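Local coordinates for protein Poly(Beta-D-mannuronate) lyase (Pseudopedobacter saltans, PDB 7O79) that probably cleaves poly(beta-D-mannuronate), the mannuronate polymer of alginate, as a parallel beta-helix lyase of polysaccharide lyase family 6, at residues I36-K41 / L66-P71; P47-A52 / V74-L79; D107-Q112 / K137-P142; R202-G207 / S227-I232. All coordinates share one frame; numbering follows the deposited sequence.

Contact 1: I36-K41 / L66-P71; sequences ILFNSK and LSFDAP
The carbonyl oxygen I36 O is gripped by three groups: S67 N donates to it at 2.9 Å, nearly in line with the carbonyl bond, a water donates at 3.1 Å to I36 O, and L66 CA adds a C-H...O contact. The same water also reaches S67 OG, linking the backbone of one strand to a side chain of the next. F38 N then bonds to S67 O at 2.9 Å, and D69 N closes the pairing on F38 O at 2.8 Å. These bonds hold 36-38 and 66-68 as neighbouring parallel strands in successive coils of a beta-helix. On the buried side, I36 CG2, anti to its backbone N, meets L66 CD1 at 3.6 Å, and the rings of F38 and F68 approach at CD2 to CD2, 4.3 Å. The other side is more polar: L37 CD2 lies 4.0 Å from D69 OD2, while D69 OD1 bonds to N94 of the following coil. Beyond the strands, A70 CB packs on S40 O, and a second water donates to both S40 O and P71 O. Helix 8-17 covers the inner side chains at this end, L11 against I36 and I15 against F38; strands 48-52 and 73-83 lie across the interior, and F93 of strand 89-93 stacks on F68.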
# COMPACT_ATOMS: atom_id res chain seq x y z
N ILE A 36 10.63 -22.02 9.47
CA ILE A 36 11.04 -22.56 8.18
C ILE A 36 12.08 -21.62 7.57
O ILE A 36 11.75 -20.51 7.14
CB ILE A 36 9.84 -22.73 7.25
CG1 ILE A 36 8.85 -23.72 7.87
CG2 ILE A 36 10.26 -23.22 5.89
CD1 ILE A 36 7.54 -23.82 7.12
N LEU A 37 13.31 -22.10 7.46
CA LEU A 37 14.37 -21.36 6.79
C LEU A 37 14.59 -22.02 5.43
O LEU A 37 15.34 -22.95 5.31
CB LEU A 37 15.66 -21.29 7.59
CG LEU A 37 15.66 -20.66 8.98
CD1 LEU A 37 17.06 -20.70 9.54
CD2 LEU A 37 15.08 -19.26 9.01
N PHE A 38 13.91 -21.52 4.42
CA PHE A 38 13.92 -22.10 3.09
C PHE A 38 15.08 -21.54 2.28
O PHE A 38 15.01 -20.47 1.74
CB PHE A 38 12.58 -21.80 2.44
CG PHE A 38 12.23 -22.65 1.27
CD1 PHE A 38 12.88 -23.83 1.00
CD2 PHE A 38 11.18 -22.26 0.45
CE1 PHE A 38 12.52 -24.58 -0.08
CE2 PHE A 38 10.81 -23.01 -0.62
CZ PHE A 38 11.48 -24.19 -0.89
N ASN A 39 16.12 -22.34 2.20
CA ASN A 39 17.33 -21.97 1.54
C ASN A 39 17.87 -23.00 0.61
O ASN A 39 19.04 -22.99 0.34
CB ASN A 39 18.42 -21.59 2.52
CG ASN A 39 18.92 -22.77 3.32
OD1 ASN A 39 18.27 -23.78 3.43
ND2 ASN A 39 20.09 -22.62 3.89
N SER A 40 16.99 -23.76 -0.05
CA SER A 40 17.37 -24.79 -1.01
C SER A 40 18.06 -24.17 -2.22
O SER A 40 17.90 -22.98 -2.52
CB SER A 40 16.14 -25.60 -1.47
OG SER A 40 15.44 -26.19 -0.38
N LYS A 41 18.84 -25.00 -2.92
CA LYS A 41 19.65 -24.57 -4.05
C LYS A 41 18.88 -24.91 -5.32
O LYS A 41 18.91 -26.04 -5.81
CB LYS A 41 21.02 -25.24 -4.02
N LEU A 66 8.23 -18.31 8.12
CA LEU A 66 8.81 -18.75 6.86
C LEU A 66 9.70 -17.65 6.31
O LEU A 66 9.27 -16.49 6.24
CB LEU A 66 7.71 -19.10 5.85
CG LEU A 66 8.07 -19.18 4.37
CD1 LEU A 66 8.90 -20.43 4.07
CD2 LEU A 66 6.79 -19.20 3.53
N SER A 67 10.91 -18.02 5.91
CA SER A 67 11.90 -17.12 5.32
C SER A 67 12.38 -17.71 4.00
O SER A 67 12.87 -18.84 3.97
CB SER A 67 13.09 -16.92 6.26
OG SER A 67 12.67 -16.28 7.45
N PHE A 68 12.25 -16.94 2.92
CA PHE A 68 12.82 -17.29 1.63
C PHE A 68 14.26 -16.78 1.62
O PHE A 68 14.48 -15.58 1.55
CB PHE A 68 12.05 -16.64 0.48
CG PHE A 68 10.63 -17.12 0.30
CD1 PHE A 68 9.60 -16.53 0.99
CD2 PHE A 68 10.33 -18.13 -0.60
CE1 PHE A 68 8.27 -16.95 0.81
CE2 PHE A 68 9.02 -18.54 -0.79
CZ PHE A 68 7.99 -17.96 -0.08
N ASP A 69 15.24 -17.68 1.71
CA ASP A 69 16.63 -17.26 1.87
C ASP A 69 17.54 -17.74 0.75
O ASP A 69 18.76 -17.79 0.94
CB ASP A 69 17.21 -17.73 3.22
CG ASP A 69 16.39 -17.23 4.41
OD1 ASP A 69 15.77 -16.15 4.33
OD2 ASP A 69 16.37 -17.93 5.44
N ALA A 70 16.97 -18.09 -0.41
CA ALA A 70 17.71 -18.38 -1.62
C ALA A 70 16.78 -18.17 -2.81
O ALA A 70 15.55 -18.18 -2.64
CB ALA A 70 18.29 -19.81 -1.61
N PRO A 71 17.31 -17.92 -4.00
CA PRO A 71 16.44 -17.52 -5.12
C PRO A 71 15.69 -18.69 -5.73
O PRO A 71 16.05 -19.86 -5.56
CB PRO A 71 17.42 -16.91 -6.13
CG PRO A 71 18.72 -17.61 -5.87
CD PRO A 71 18.74 -17.82 -4.36
O HOH W 1 11.67 -18.26 9.27
O HOH W 2 18.07 -21.35 -4.64

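Contact 2: P47-A52 / V74-L79; sequences PITLKA and VVEGLL
Two successive coils of the parallel beta-helix pair here, T49 beside V74, L50 beside V75 and K51 beside E76, the strand directions only 12° apart. The backbone bonds alternate as parallel pairing requires. V74 N donates to I48 O at 2.9 Å, L50 N to V74 O at 2.8 Å and E76 N to L50 O at 3.0 Å; a weak bond from A52 N to E76 O ends the run. CA-H groups of T49, V75 and K51 also point at the carbonyl oxygens V74 O, L50 O and E76 O. Side chains alternate between the inside and outside of the helix, paired residues sharing a side with their neighbour one coil away. Inside, L50 CB touches V75 CG2 at 4.2 Å, and the leucine reaches on to I24 and M26 of the preceding coil, the valine to L100 of the following one. Outside, T49 OG1 sits 3.8 Å from V74 CB, the two side chains pointing the same way. K51 and E76 likewise run side by side, CB to CB 3.8 Å. K51 leaves its backbone with CG wedged between N and the carbonyl carbon (chi1 66°), then extends straight, and K51 NZ stays 4.0 Å from E76 OE2, beyond salt-bridge distance. That neighbouring positive charge may ease the approach of E76 OE1 to the carboxylate of E101 in the next coil. At G77, with positive phi (80°), the chain turns, and A52 CB rests on G77 O.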
# COMPACT_ATOMS: atom_id res chain seq x y z
N PRO A 47 12.78 -24.12 -10.45
CA PRO A 47 12.55 -23.72 -9.06
C PRO A 47 12.36 -24.94 -8.18
O PRO A 47 12.16 -26.07 -8.64
CB PRO A 47 11.26 -22.88 -9.12
CG PRO A 47 11.01 -22.62 -10.59
CD PRO A 47 11.73 -23.65 -11.37
N ILE A 48 12.44 -24.70 -6.87
CA ILE A 48 12.14 -25.71 -5.87
C ILE A 48 10.92 -25.24 -5.09
O ILE A 48 10.81 -24.07 -4.73
CB ILE A 48 13.35 -25.99 -4.94
CG1 ILE A 48 14.49 -26.61 -5.73
CG2 ILE A 48 12.96 -26.90 -3.77
CD1 ILE A 48 15.79 -26.63 -4.98
N THR A 49 9.99 -26.16 -4.86
CA THR A 49 8.69 -25.85 -4.31
C THR A 49 8.51 -26.55 -2.97
O THR A 49 8.73 -27.76 -2.87
CB THR A 49 7.58 -26.26 -5.27
OG1 THR A 49 7.78 -25.60 -6.53
CG2 THR A 49 6.19 -25.91 -4.71
N LEU A 50 8.16 -25.79 -1.95
CA LEU A 50 7.64 -26.31 -0.70
C LEU A 50 6.13 -26.10 -0.73
O LEU A 50 5.68 -24.99 -1.01
CB LEU A 50 8.24 -25.56 0.49
CG LEU A 50 7.77 -25.94 1.91
CD1 LEU A 50 8.00 -27.43 2.19
CD2 LEU A 50 8.40 -25.05 2.96
N LYS A 51 5.35 -27.15 -0.47
CA LYS A 51 3.90 -26.99 -0.48
C LYS A 51 3.24 -28.07 0.37
O LYS A 51 3.86 -29.07 0.73
CB LYS A 51 3.34 -27.02 -1.90
CG LYS A 51 3.48 -28.33 -2.63
CD LYS A 51 2.91 -28.11 -4.00
CE LYS A 51 2.95 -29.31 -4.89
NZ LYS A 51 2.36 -28.89 -6.21
N ALA A 52 1.95 -27.85 0.66
CA ALA A 52 1.13 -28.84 1.35
C ALA A 52 0.67 -29.94 0.38
O ALA A 52 0.37 -29.66 -0.78
CB ALA A 52 -0.09 -28.16 1.97
N VAL A 74 9.53 -21.47 -4.32
CA VAL A 74 8.09 -21.31 -4.34
C VAL A 74 7.51 -21.99 -3.11
O VAL A 74 7.91 -23.11 -2.77
CB VAL A 74 7.47 -21.91 -5.63
CG1 VAL A 74 5.95 -21.74 -5.64
CG2 VAL A 74 8.12 -21.30 -6.87
N VAL A 75 6.56 -21.33 -2.46
CA VAL A 75 5.85 -21.88 -1.32
C VAL A 75 4.36 -21.79 -1.63
O VAL A 75 3.88 -20.73 -2.03
CB VAL A 75 6.18 -21.15 -0.01
CG1 VAL A 75 5.20 -21.54 1.08
CG2 VAL A 75 7.63 -21.45 0.42
N GLU A 76 3.64 -22.91 -1.48
CA GLU A 76 2.24 -22.97 -1.85
C GLU A 76 1.40 -23.64 -0.77
O GLU A 76 1.84 -24.63 -0.18
CB GLU A 76 2.04 -23.73 -3.15
CG GLU A 76 2.98 -23.33 -4.24
CD GLU A 76 2.44 -23.68 -5.60
OE1 GLU A 76 2.08 -22.75 -6.36
OE2 GLU A 76 2.39 -24.89 -5.92
N GLY A 77 0.20 -23.12 -0.55
CA GLY A 77 -0.83 -23.86 0.15
C GLY A 77 -0.77 -23.92 1.67
O GLY A 77 -1.47 -24.75 2.26
N LEU A 78 0.01 -23.06 2.32
CA LEU A 78 0.15 -23.11 3.77
C LEU A 78 -0.94 -22.29 4.48
O LEU A 78 -1.61 -21.45 3.89
CB LEU A 78 1.53 -22.61 4.21
CG LEU A 78 2.72 -23.33 3.58
CD1 LEU A 78 4.03 -22.91 4.26
CD2 LEU A 78 2.51 -24.85 3.67
N LEU A 79 -1.12 -22.58 5.77
CA LEU A 79 -1.98 -21.80 6.65
C LEU A 79 -1.22 -21.52 7.94
O LEU A 79 -0.69 -22.44 8.56
CB LEU A 79 -3.30 -22.53 6.94
CG LEU A 79 -4.18 -22.01 8.11
CD1 LEU A 79 -4.79 -20.63 7.84
CD2 LEU A 79 -5.29 -23.00 8.42

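Contact 3: D107-Q112 / K137-P142; sequences DFNPSQ and KNNMQP
The amides of N109 and N138 lie stacked, their planes 23° apart, with N109 CG 3.4 Å from N138 CG. The two loops occupy matching places in successive coils of the beta-helix, 107-112 after strand 99-106 and the loop 137-142 after strand 128-135. N138 covers one face of the N109 amide; N109 OD1 also receives a hydrogen bond from N138 N at 3.1 Å, the donor standing above the carbonyl plane, 57° out of it. The other end of that amide, N109 ND2, bonds to G136 O just before the facing segment, so both ends of the group are held by the same neighbouring loop. Beside the stacked pair, the P110 ring meets N139 at about a right angle, P110 CG resting 3.8 Å from N139 CB and P110 CD equally near N139 ND2. N139 is fixed in turn, its ND2 bonding to T115 O. K137 runs extended to CE and then turns at its last torsion (chi4 -87°), which puts NZ among the loop's oxygens. Its ammonium group also bonds to Y117 O and makes a cation-pi contact with W119, so a buried charge is met by oxygens and an aromatic ring. Within the loop, K137 NZ donates to N139 OD1 at 2.9 Å and to Q141 O at 2.8 Å, both times from above the plane of the accepting carbonyl.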
# COMPACT_ATOMS: atom_id res chain seq x y z
N ASP A 107 -5.84 -14.65 11.99
CA ASP A 107 -5.76 -14.22 13.40
C ASP A 107 -4.47 -14.62 14.10
O ASP A 107 -4.49 -15.01 15.27
CB ASP A 107 -6.95 -14.74 14.20
CG ASP A 107 -8.27 -14.34 13.59
OD1 ASP A 107 -8.36 -13.20 13.10
OD2 ASP A 107 -9.21 -15.17 13.60
N PHE A 108 -3.34 -14.49 13.41
CA PHE A 108 -2.03 -14.95 13.89
C PHE A 108 -1.40 -13.92 14.84
O PHE A 108 -0.27 -13.47 14.65
CB PHE A 108 -1.14 -15.23 12.70
CG PHE A 108 -0.04 -16.22 12.96
CD1 PHE A 108 -0.31 -17.58 13.04
CD2 PHE A 108 1.27 -15.79 13.10
CE1 PHE A 108 0.72 -18.50 13.26
CE2 PHE A 108 2.31 -16.69 13.33
CZ PHE A 108 2.03 -18.06 13.41
N ASN A 109 -2.14 -13.61 15.91
CA ASN A 109 -1.93 -12.42 16.71
C ASN A 109 -1.31 -12.71 18.08
O ASN A 109 -1.60 -13.73 18.71
CB ASN A 109 -3.25 -11.67 16.90
CG ASN A 109 -3.82 -11.16 15.59
OD1 ASN A 109 -3.08 -10.64 14.75
ND2 ASN A 109 -5.13 -11.28 15.42
N PRO A 110 -0.46 -11.81 18.56
CA PRO A 110 0.08 -11.93 19.92
C PRO A 110 -0.94 -11.40 20.92
O PRO A 110 -2.03 -10.96 20.55
CB PRO A 110 1.32 -11.04 19.86
CG PRO A 110 0.85 -9.91 18.96
CD PRO A 110 -0.06 -10.54 17.93
N SER A 111 -0.58 -11.45 22.21
CA SER A 111 -1.55 -11.00 23.21
C SER A 111 -1.52 -9.48 23.39
O SER A 111 -2.58 -8.88 23.60
CB SER A 111 -1.33 -11.71 24.54
OG SER A 111 -0.03 -11.50 25.03
N GLN A 112 -0.36 -8.83 23.31
CA GLN A 112 -0.34 -7.37 23.41
C GLN A 112 -0.28 -6.81 21.99
O GLN A 112 0.53 -7.27 21.18
CB GLN A 112 0.86 -6.78 24.18
CG GLN A 112 1.00 -6.92 25.73
CD GLN A 112 1.36 -8.33 26.21
OE1 GLN A 112 0.63 -8.97 26.95
NE2 GLN A 112 2.61 -8.73 25.90
N LYS A 137 -5.25 -9.36 11.50
CA LYS A 137 -4.05 -8.84 12.15
C LYS A 137 -4.42 -7.67 13.07
O LYS A 137 -5.14 -6.75 12.67
CB LYS A 137 -3.02 -8.40 11.12
CG LYS A 137 -1.70 -8.00 11.76
CD LYS A 137 -0.74 -7.37 10.76
CE LYS A 137 0.69 -7.55 11.21
NZ LYS A 137 1.11 -6.43 12.13
N ASN A 138 -3.92 -7.71 14.31
CA ASN A 138 -4.38 -6.73 15.29
C ASN A 138 -3.24 -6.07 16.07
O ASN A 138 -3.52 -5.32 17.01
CB ASN A 138 -5.40 -7.38 16.24
CG ASN A 138 -4.77 -8.35 17.24
OD1 ASN A 138 -3.56 -8.60 17.22
ND2 ASN A 138 -5.59 -8.86 18.14
N ASN A 139 -1.99 -6.29 15.69
CA ASN A 139 -0.84 -5.73 16.39
C ASN A 139 -0.12 -4.70 15.53
O ASN A 139 -0.42 -4.52 14.34
CB ASN A 139 0.15 -6.84 16.80
CG ASN A 139 0.69 -7.61 15.59
OD1 ASN A 139 0.05 -7.70 14.55
ND2 ASN A 139 1.90 -8.16 15.74
N MET A 140 0.85 -4.04 16.15
CA MET A 140 1.68 -3.04 15.49
C MET A 140 2.44 -3.66 14.32
O MET A 140 2.60 -4.88 14.23
CB MET A 140 2.66 -2.44 16.50
CG MET A 140 2.07 -1.42 17.51
SD MET A 140 0.70 -0.37 16.93
CE MET A 140 1.55 0.74 15.82
N GLN A 141 2.90 -2.78 13.39
CA GLN A 141 3.65 -3.06 12.16
C GLN A 141 2.71 -3.27 10.98
O GLN A 141 1.62 -3.84 11.12
CB GLN A 141 4.59 -4.27 12.32
CG GLN A 141 5.72 -3.95 13.27
CD GLN A 141 6.64 -2.90 12.69
OE1 GLN A 141 6.61 -1.75 13.09
NE2 GLN A 141 7.59 -3.35 11.87
N PRO A 142 3.08 -2.78 9.80
CA PRO A 142 2.26 -3.01 8.61
C PRO A 142 2.01 -4.49 8.38
O PRO A 142 2.80 -5.35 8.78
CB PRO A 142 3.09 -2.40 7.48
CG PRO A 142 4.04 -1.44 8.14
CD PRO A 142 4.28 -1.96 9.54

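Contact 4: R202-G207 / S227-I232; sequences RAHGEG and STKGGI
With CG beside its backbone N (chi1 -53°), H204 swings its ring toward K229, whose own CG, placed alike (chi1 -64°), comes up against one imidazole face. K229 N donates to H204 ND1 at 3.1 Å in an almost straight bond (172°), so this ring nitrogen is the acceptor. K229 CG makes a CH-pi contact, 4.0 Å from the centroid of the H204 ring; R202 O lies over the opposite face, and S227 O sits near the ring plane, 3.2 Å from H204 CE1. The imidazole is thus fixed by a bond, two faces and an edge. Alongside, S227 OG rests over the middle of the R202 guanidinium, 3.5 Å from R202 CZ, while bonding weakly to E252. T228 OG1 accepts a weak bond from A203 N at 3.3 Å, its stronger partner being I226 O. Past the histidine, a type II' turn from H204 to G207, closed by G207 N to H204 O at 3.0 Å, brings G207 CA to 3.7 Å from K229 CB. The ammonium of K229 leads away to a salt bridge with E252, a bond to K253 O and a cation-pi contact with Y166. The loop 202-207 joins strands 194-201 and 209-214 of one beta-helix coil, and residues 227-229 connect strand 219-226 to strand 230-236 in the next.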
# COMPACT_ATOMS: atom_id res chain seq x y z
N ARG A 202 -13.00 -4.19 4.92
CA ARG A 202 -12.86 -3.80 6.31
C ARG A 202 -11.42 -4.01 6.81
O ARG A 202 -11.21 -4.45 7.90
CB ARG A 202 -13.90 -4.48 7.19
CG ARG A 202 -15.27 -3.88 6.97
CD ARG A 202 -16.41 -4.84 7.18
NE ARG A 202 -17.67 -4.12 7.26
CZ ARG A 202 -18.57 -3.94 6.29
NH1 ARG A 202 -18.41 -4.45 5.09
NH2 ARG A 202 -19.64 -3.25 6.54
N ALA A 203 -10.46 -3.65 5.98
CA ALA A 203 -9.03 -3.80 6.27
C ALA A 203 -8.50 -2.56 6.99
O ALA A 203 -7.50 -1.95 6.60
CB ALA A 203 -8.25 -4.07 5.00
N HIS A 204 -9.19 -2.19 8.07
CA HIS A 204 -8.98 -0.89 8.71
C HIS A 204 -7.54 -0.69 9.14
O HIS A 204 -6.89 0.28 8.74
CB HIS A 204 -9.92 -0.71 9.91
CG HIS A 204 -11.36 -0.95 9.61
ND1 HIS A 204 -11.96 -0.51 8.45
CD2 HIS A 204 -12.34 -1.56 10.32
CE1 HIS A 204 -13.24 -0.85 8.45
NE2 HIS A 204 -13.49 -1.49 9.57
N GLY A 205 -7.05 -1.57 10.01
CA GLY A 205 -5.75 -1.32 10.63
C GLY A 205 -5.78 -0.00 11.37
O GLY A 205 -6.67 0.27 12.18
N GLU A 206 -4.81 0.86 11.06
CA GLU A 206 -4.70 2.18 11.69
C GLU A 206 -5.80 3.14 11.28
O GLU A 206 -5.95 4.18 11.93
CB GLU A 206 -3.34 2.80 11.36
CG GLU A 206 -3.19 3.19 9.89
CD GLU A 206 -1.81 3.74 9.57
OE1 GLU A 206 -1.71 4.67 8.74
OE2 GLU A 206 -0.83 3.24 10.15
N GLY A 207 -6.57 2.84 10.23
CA GLY A 207 -7.64 3.75 9.82
C GLY A 207 -7.14 5.10 9.37
O GLY A 207 -7.79 6.13 9.63
N SER A 227 -15.40 -0.54 2.19
CA SER A 227 -15.80 -0.20 3.56
C SER A 227 -14.61 -0.21 4.53
O SER A 227 -14.66 -0.81 5.61
CB SER A 227 -16.89 -1.17 4.05
OG SER A 227 -17.33 -0.83 5.35
N THR A 228 -13.54 0.50 4.16
CA THR A 228 -12.30 0.46 4.93
C THR A 228 -11.92 1.86 5.38
O THR A 228 -11.94 2.81 4.59
CB THR A 228 -11.15 -0.16 4.12
OG1 THR A 228 -11.51 -1.48 3.70
CG2 THR A 228 -9.85 -0.21 4.96
N LYS A 229 -11.58 1.98 6.67
CA LYS A 229 -11.15 3.27 7.20
C LYS A 229 -9.79 3.63 6.62
O LYS A 229 -8.93 2.77 6.43
CB LYS A 229 -11.08 3.20 8.72
CG LYS A 229 -12.42 2.96 9.44
CD LYS A 229 -12.17 2.96 10.95
CE LYS A 229 -13.40 2.52 11.72
NZ LYS A 229 -14.55 3.41 11.37
N GLY A 230 -9.60 4.91 6.33
CA GLY A 230 -8.35 5.36 5.73
C GLY A 230 -8.46 5.49 4.23
O GLY A 230 -9.53 5.33 3.63
N GLY A 231 -7.31 5.77 3.61
CA GLY A 231 -7.25 5.96 2.17
C GLY A 231 -5.97 5.37 1.59
O GLY A 231 -5.12 4.84 2.31
N ILE A 232 -5.86 5.48 0.27
CA ILE A 232 -4.66 5.07 -0.46
C ILE A 232 -3.77 6.30 -0.54
O ILE A 232 -4.18 7.33 -1.07
CB ILE A 232 -5.01 4.56 -1.87
CG1 ILE A 232 -5.83 3.27 -1.79
CG2 ILE A 232 -3.71 4.29 -2.66
CD1 ILE A 232 -6.36 2.80 -3.16
O HOH W 3 -5.86 2.57 7.17

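How the contacts relate
All four contacts join neighbouring coils of one beta-helix, but at different corners and faces. Contacts 1 and 2 touch near the N-terminal end, their centres 11 Å apart: each is a parallel strand pair on a different face, and F38 and F68 of the first pack on V75 of the second across the interior. Both rest on regular backbone bonds and apolar packing, contact 2 adding a charged pair on its outer side. Contact 1 is buried; contacts 2, 3 and 4 are partly buried. Contact 3 is all loop; contact 4 sets a loop against one running into strand 230-236. There side chains do the holding, by stacked amides and a buried lysine in contact 3, by a histidine and a tight turn in contact 4.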